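PDB 3W1Z: heat shock protein 16 from Schizosaccharomyces pombe, which probably acts as a small heat shock chaperone, binding unfolded proteins under stress, and assembles into a 16-subunit oligomer built on alpha-crystallin domains. Local coordinates for residues V64-G69 / I110-I115; G69-S74 / L124-P129. One frame throughout, in Å; residues are numbered along the deposited sequence.

How the contacts relate
The contacts touch, their centres about 7 Å apart, but only contact 2 joins sheet to sheet in the alpha-crystallin sandwich. It is the core member: strands 70-77 and 123-129 face each other, its centre lies about 6 Å from the centre of the chain, and every residue that touches is buried. Contact 1, its centre about 12 Å from the centre of the chain, is partly buried and sets the loop leading into strand 116-120 against strand 62-67, outermost in its sheet within the chain. Strands 62-67 and 70-77 are neighbours, joined by a short turn that includes Gly69, which the contacts share. Aliphatic chains alone make contact 2, whereas an aromatic ring dominates contact 1.

Contact 1 (V64-G69 / I110-I115); sequences VHYDSG and IDADRI
Tyr66 makes this an aromatic-aliphatic contact at one end of the beta sandwich, its ring lying against Ile110, Ala112 and Ile115 of the loop that leads into strand 116-120. With CG anti to the backbone N (chi1 180°), the tyrosine reaches from strand 62-67 across to that loop. Two methyls share one face of the ring. CD1 of Ile115 lies over its root, 3.5 Å from Tyr66 CG, while CD1 of Ile110 sits toward the phenol rim, 3.4 Å from Tyr66 CZ. Both are CH-pi contacts. Ile110 approaches from the direction opposite to the tyrosine, whereas Ile115 crosses it at about a right angle. The CB of Ala112 adds a looser, oblique touch, 4.1 Å from Tyr66 CD2. In the alpha-crystallin fold two antiparallel sheets pack face to face, and here the connection between them folds back onto the strand. A short 3-10 turn at 112-114 shapes this loop, and outside the ring contact Arg114 NH1 forms a salt bridge with Asp111 OD2 (3.2 Å). A serine in place of Tyr66 would probably leave the Ile110 and Ile115 methyls without their shared aromatic face and open a gap beneath the loop. His65 and Tyr66 also pair with a strand of a second subunit, which extends the sheet across the interface.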
loop_
_atom_site.group_PDB
_atom_site.type_symbol
_atom_site.label_atom_id
_atom_site.label_comp_id
_atom_site.label_asym_id
_atom_site.label_seq_id
_atom_site.Cartn_x
_atom_site.Cartn_y
_atom_site.Cartn_z
ATOM N N VAL B 64 4.097 -10.082 37.120
ATOM C CA VAL B 64 3.637 -8.810 36.587
ATOM C C VAL B 64 4.533 -7.703 37.116
ATOM O O VAL B 64 4.690 -7.561 38.327
ATOM C CB VAL B 64 2.196 -8.511 37.039
ATOM C CG1 VAL B 64 1.769 -7.122 36.580
ATOM C CG2 VAL B 64 1.240 -9.572 36.524
ATOM N N HIS B 65 5.132 -6.924 36.222
ATOM C CA HIS B 65 5.876 -5.755 36.678
ATOM C C HIS B 65 5.575 -4.500 35.865
ATOM O O HIS B 65 5.082 -4.573 34.740
ATOM C CB HIS B 65 7.386 -6.028 36.764
ATOM C CG HIS B 65 8.056 -6.230 35.442
ATOM N ND1 HIS B 65 8.625 -7.427 35.071
ATOM C CD2 HIS B 65 8.273 -5.376 34.410
ATOM C CE1 HIS B 65 9.154 -7.310 33.864
ATOM N NE2 HIS B 65 8.951 -6.074 33.443
ATOM N N TYR B 66 5.868 -3.348 36.459
ATOM C CA TYR B 66 5.598 -2.061 35.837
ATOM C C TYR B 66 6.844 -1.181 35.887
ATOM O O TYR B 66 7.412 -0.961 36.959
ATOM C CB TYR B 66 4.433 -1.374 36.555
ATOM C CG TYR B 66 4.066 -0.017 36.001
ATOM C CD1 TYR B 66 3.052 0.122 35.064
ATOM C CD2 TYR B 66 4.733 1.128 36.420
ATOM C CE1 TYR B 66 2.716 1.360 34.559
ATOM C CE2 TYR B 66 4.407 2.366 35.920
ATOM C CZ TYR B 66 3.401 2.479 34.990
ATOM O OH TYR B 66 3.079 3.722 34.499
ATOM N N ASP B 67 7.279 -0.701 34.727
ATOM C CA ASP B 67 8.400 0.229 34.672
ATOM C C ASP B 67 8.131 1.376 33.700
ATOM O O ASP B 67 7.947 1.147 32.500
ATOM C CB ASP B 67 9.683 -0.503 34.274
ATOM C CG ASP B 67 10.915 0.374 34.390
ATOM O OD1 ASP B 67 10.853 1.404 35.092
ATOM O OD2 ASP B 67 11.950 0.025 33.789
ATOM N N SER B 68 8.115 2.599 34.232
ATOM C CA SER B 68 7.990 3.831 33.445
ATOM C C SER B 68 6.955 3.772 32.322
ATOM O O SER B 68 7.301 3.881 31.147
ATOM C CB SER B 68 9.350 4.236 32.872
ATOM O OG SER B 68 9.847 3.247 31.987
ATOM N N GLY B 69 5.689 3.623 32.688
ATOM C CA GLY B 69 4.611 3.631 31.717
ATOM C C GLY B 69 4.439 2.363 30.899
ATOM O O GLY B 69 3.625 2.330 29.976
ATOM N N ILE B 110 -0.620 6.823 36.107
ATOM C CA ILE B 110 -1.126 5.942 37.147
ATOM C C ILE B 110 -0.263 6.009 38.399
ATOM O O ILE B 110 0.880 6.460 38.352
ATOM C CB ILE B 110 -1.207 4.481 36.651
ATOM C CG1 ILE B 110 0.164 3.993 36.175
ATOM C CG2 ILE B 110 -2.227 4.351 35.532
ATOM C CD1 ILE B 110 0.901 3.145 37.186
ATOM N N ASP B 111 -0.814 5.550 39.517
ATOM C CA ASP B 111 -0.034 5.436 40.738
ATOM C C ASP B 111 0.545 4.030 40.764
ATOM O O ASP B 111 -0.182 3.050 40.920
ATOM C CB ASP B 111 -0.913 5.676 41.966
ATOM C CG ASP B 111 -0.104 5.937 43.224
ATOM O OD1 ASP B 111 1.050 5.469 43.308
ATOM O OD2 ASP B 111 -0.626 6.614 44.132
ATOM N N ALA B 112 1.862 3.943 40.610
ATOM C CA ALA B 112 2.541 2.662 40.454
ATOM C C ALA B 112 2.411 1.781 41.689
ATOM O O ALA B 112 2.221 0.571 41.583
ATOM C CB ALA B 112 4.007 2.880 40.109
ATOM N N ASP B 113 2.509 2.396 42.862
ATOM C CA ASP B 113 2.488 1.647 44.113
ATOM C C ASP B 113 1.089 1.155 44.479
ATOM O O ASP B 113 0.931 0.340 45.389
ATOM C CB ASP B 113 3.089 2.483 45.244
ATOM C CG ASP B 113 4.539 2.851 44.985
ATOM O OD1 ASP B 113 5.434 2.140 45.489
ATOM O OD2 ASP B 113 4.784 3.846 44.270
ATOM N N ARG B 114 0.075 1.655 43.779
ATOM C CA ARG B 114 -1.291 1.173 43.969
ATOM C C ARG B 114 -1.715 0.115 42.947
ATOM O O ARG B 114 -2.863 -0.325 42.944
ATOM C CB ARG B 114 -2.295 2.329 44.006
ATOM C CG ARG B 114 -2.502 2.929 45.391
ATOM C CD ARG B 114 -1.411 3.928 45.734
ATOM N NE ARG B 114 -0.815 3.680 47.043
ATOM C CZ ARG B 114 0.096 4.467 47.605
ATOM N NH1 ARG B 114 0.511 5.558 46.977
ATOM N NH2 ARG B 114 0.590 4.166 48.799
ATOM N N ILE B 115 -0.793 -0.277 42.072
ATOM C CA ILE B 115 -1.067 -1.340 41.109
ATOM C C ILE B 115 -1.235 -2.679 41.816
ATOM O O ILE B 115 -0.379 -3.090 42.604
ATOM C CB ILE B 115 0.061 -1.475 40.063
ATOM C CG1 ILE B 115 0.191 -0.200 39.234
ATOM C CG2 ILE B 115 -0.195 -2.659 39.147
ATOM C CD1 ILE B 115 1.324 -0.258 38.233
#

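Contact 2 (G69-S74 / L124-P129); sequences GKLTIS and LTVTLP
Leu71 and Ile73 of strand 70-77 meet Leu124, Val126 and Leu128 of strand 123-129 across the interior of the sandwich. The strands belong to different sheets: the axes of their segments 70-74 and 124-129 approach to 10.4 Å and run nearly antiparallel, at 162°, a spacing that side chains bridge and backbone hydrogen bonds do not. Alternate residues on each strand point inward, so the contact is a sequence of aliphatic meetings.

Leu71 and Val126 reach toward each other tip to tip. Leu71 sets its CG (chi1 -175°), and Val126 its CG1 branch, anti to the backbone N, and the meeting is made by Leu71 CD2 and Val126 CG1 at 3.8 Å. Leu71 CD2 also faces Leu128 CD1, 4.1 Å away, so a single leucine methyl spans two residues of the opposite strand.

Ile73 and Leu124 meet differently, sliding past each other in opposite directions. In Ile73 the CG2 methyl is the branch anti to the backbone N, and it comes to 3.6 Å from Leu124 CD2. The CG1 of Ile73 touches Leu124 CD2 less closely, at 4.0 Å, which lodges the leucine methyl against both branches of the isoleucine.

Around this row, Val64 of strand 62-67 touches both Leu71 and Leu124, and Ile73 also packs on Phe100 and Val52. Thr72 and Thr125 instead hydrogen-bond through their hydroxyls, to Thr103 and Asp51. With no hydrogen bond or charge pair joining the two segments, the sheets are held here by van der Waals contact and the burial of apolar surface, so the fit depends on the shapes of the branches.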
loop_
_atom_site.group_PDB
_atom_site.type_symbol
_atom_site.label_atom_id
_atom_site.label_comp_id
_atom_site.label_asym_id
_atom_site.label_seq_id
_atom_site.Cartn_x
_atom_site.Cartn_y
_atom_site.Cartn_z
ATOM N N GLY B 69 5.689 3.623 32.688
ATOM C CA GLY B 69 4.611 3.631 31.717
ATOM C C GLY B 69 4.439 2.363 30.899
ATOM O O GLY B 69 3.625 2.330 29.976
ATOM N N LYS B 70 5.194 1.318 31.222
ATOM C CA LYS B 70 5.074 0.057 30.491
ATOM C C LYS B 70 4.809 -1.140 31.402
ATOM O O LYS B 70 5.621 -1.473 32.264
ATOM C CB LYS B 70 6.309 -0.195 29.618
ATOM C CG LYS B 70 6.479 0.815 28.493
ATOM C CD LYS B 70 7.504 0.354 27.469
ATOM C CE LYS B 70 7.668 1.382 26.359
ATOM N NZ LYS B 70 8.541 0.892 25.258
ATOM N N LEU B 71 3.663 -1.784 31.198
ATOM C CA LEU B 71 3.281 -2.953 31.979
ATOM C C LEU B 71 3.686 -4.240 31.269
ATOM O O LEU B 71 3.401 -4.423 30.082
ATOM C CB LEU B 71 1.773 -2.953 32.236
ATOM C CG LEU B 71 1.237 -4.067 33.139
ATOM C CD1 LEU B 71 1.726 -3.882 34.568
ATOM C CD2 LEU B 71 -0.284 -4.122 33.086
ATOM N N THR B 72 4.351 -5.128 32.001
ATOM C CA THR B 72 4.807 -6.396 31.447
ATOM C C THR B 72 4.286 -7.588 32.245
ATOM O O THR B 72 4.452 -7.660 33.467
ATOM C CB THR B 72 6.345 -6.469 31.382
ATOM O OG1 THR B 72 6.838 -5.462 30.490
ATOM C CG2 THR B 72 6.797 -7.837 30.890
ATOM N N ILE B 73 3.647 -8.516 31.538
ATOM C CA ILE B 73 3.214 -9.776 32.122
ATOM C C ILE B 73 4.013 -10.897 31.481
ATOM O O ILE B 73 3.951 -11.087 30.270
ATOM C CB ILE B 73 1.721 -10.047 31.858
ATOM C CG1 ILE B 73 0.856 -8.884 32.352
ATOM C CG2 ILE B 73 1.300 -11.357 32.501
ATOM C CD1 ILE B 73 0.503 -7.878 31.271
ATOM N N SER B 74 4.764 -11.643 32.281
ATOM C CA SER B 74 5.579 -12.715 31.721
ATOM C C SER B 74 5.486 -13.998 32.532
ATOM O O SER B 74 4.963 -14.005 33.644
ATOM C CB SER B 74 7.037 -12.274 31.569
ATOM O OG SER B 74 7.607 -11.946 32.822
ATOM N N LEU B 124 -5.840 -13.327 34.380
ATOM C CA LEU B 124 -5.098 -12.391 35.209
ATOM C C LEU B 124 -5.587 -10.971 34.965
ATOM O O LEU B 124 -5.485 -10.454 33.857
ATOM C CB LEU B 124 -3.607 -12.470 34.894
ATOM C CG LEU B 124 -2.765 -11.358 35.520
ATOM C CD1 LEU B 124 -2.475 -11.654 36.984
ATOM C CD2 LEU B 124 -1.483 -11.154 34.737
ATOM N N THR B 125 -6.115 -10.341 36.006
ATOM C CA THR B 125 -6.591 -8.970 35.900
ATOM C C THR B 125 -5.672 -8.008 36.642
ATOM O O THR B 125 -5.532 -8.081 37.863
ATOM C CB THR B 125 -8.024 -8.821 36.440
ATOM O OG1 THR B 125 -8.918 -9.617 35.654
ATOM C CG2 THR B 125 -8.465 -7.366 36.381
ATOM N N VAL B 126 -5.038 -7.114 35.892
ATOM C CA VAL B 126 -4.217 -6.066 36.483
ATOM C C VAL B 126 -5.030 -4.780 36.550
ATOM O O VAL B 126 -5.753 -4.446 35.611
ATOM C CB VAL B 126 -2.930 -5.826 35.672
ATOM C CG1 VAL B 126 -2.039 -4.805 36.368
ATOM C CG2 VAL B 126 -2.180 -7.133 35.468
ATOM N N THR B 127 -4.921 -4.068 37.665
ATOM C CA THR B 127 -5.659 -2.826 37.851
ATOM C C THR B 127 -4.727 -1.660 38.159
ATOM O O THR B 127 -4.058 -1.641 39.193
ATOM C CB THR B 127 -6.703 -2.955 38.975
ATOM O OG1 THR B 127 -6.219 -3.863 39.972
ATOM C CG2 THR B 127 -8.015 -3.483 38.420
ATOM N N LEU B 128 -4.689 -0.688 37.253
ATOM C CA LEU B 128 -3.845 0.487 37.432
ATOM C C LEU B 128 -4.705 1.730 37.640
ATOM O O LEU B 128 -5.381 2.185 36.719
ATOM C CB LEU B 128 -2.917 0.680 36.226
ATOM C CG LEU B 128 -2.053 -0.504 35.777
ATOM C CD1 LEU B 128 -2.788 -1.380 34.768
ATOM C CD2 LEU B 128 -0.732 -0.020 35.200
ATOM N N PRO B 129 -4.697 2.274 38.865
ATOM C CA PRO B 129 -5.494 3.465 39.169
ATOM C C PRO B 129 -4.907 4.704 38.506
ATOM O O PRO B 129 -3.703 4.922 38.609
ATOM C CB PRO B 129 -5.389 3.585 40.698
ATOM C CG PRO B 129 -4.499 2.444 41.156
ATOM C CD PRO B 129 -3.775 1.938 39.959
#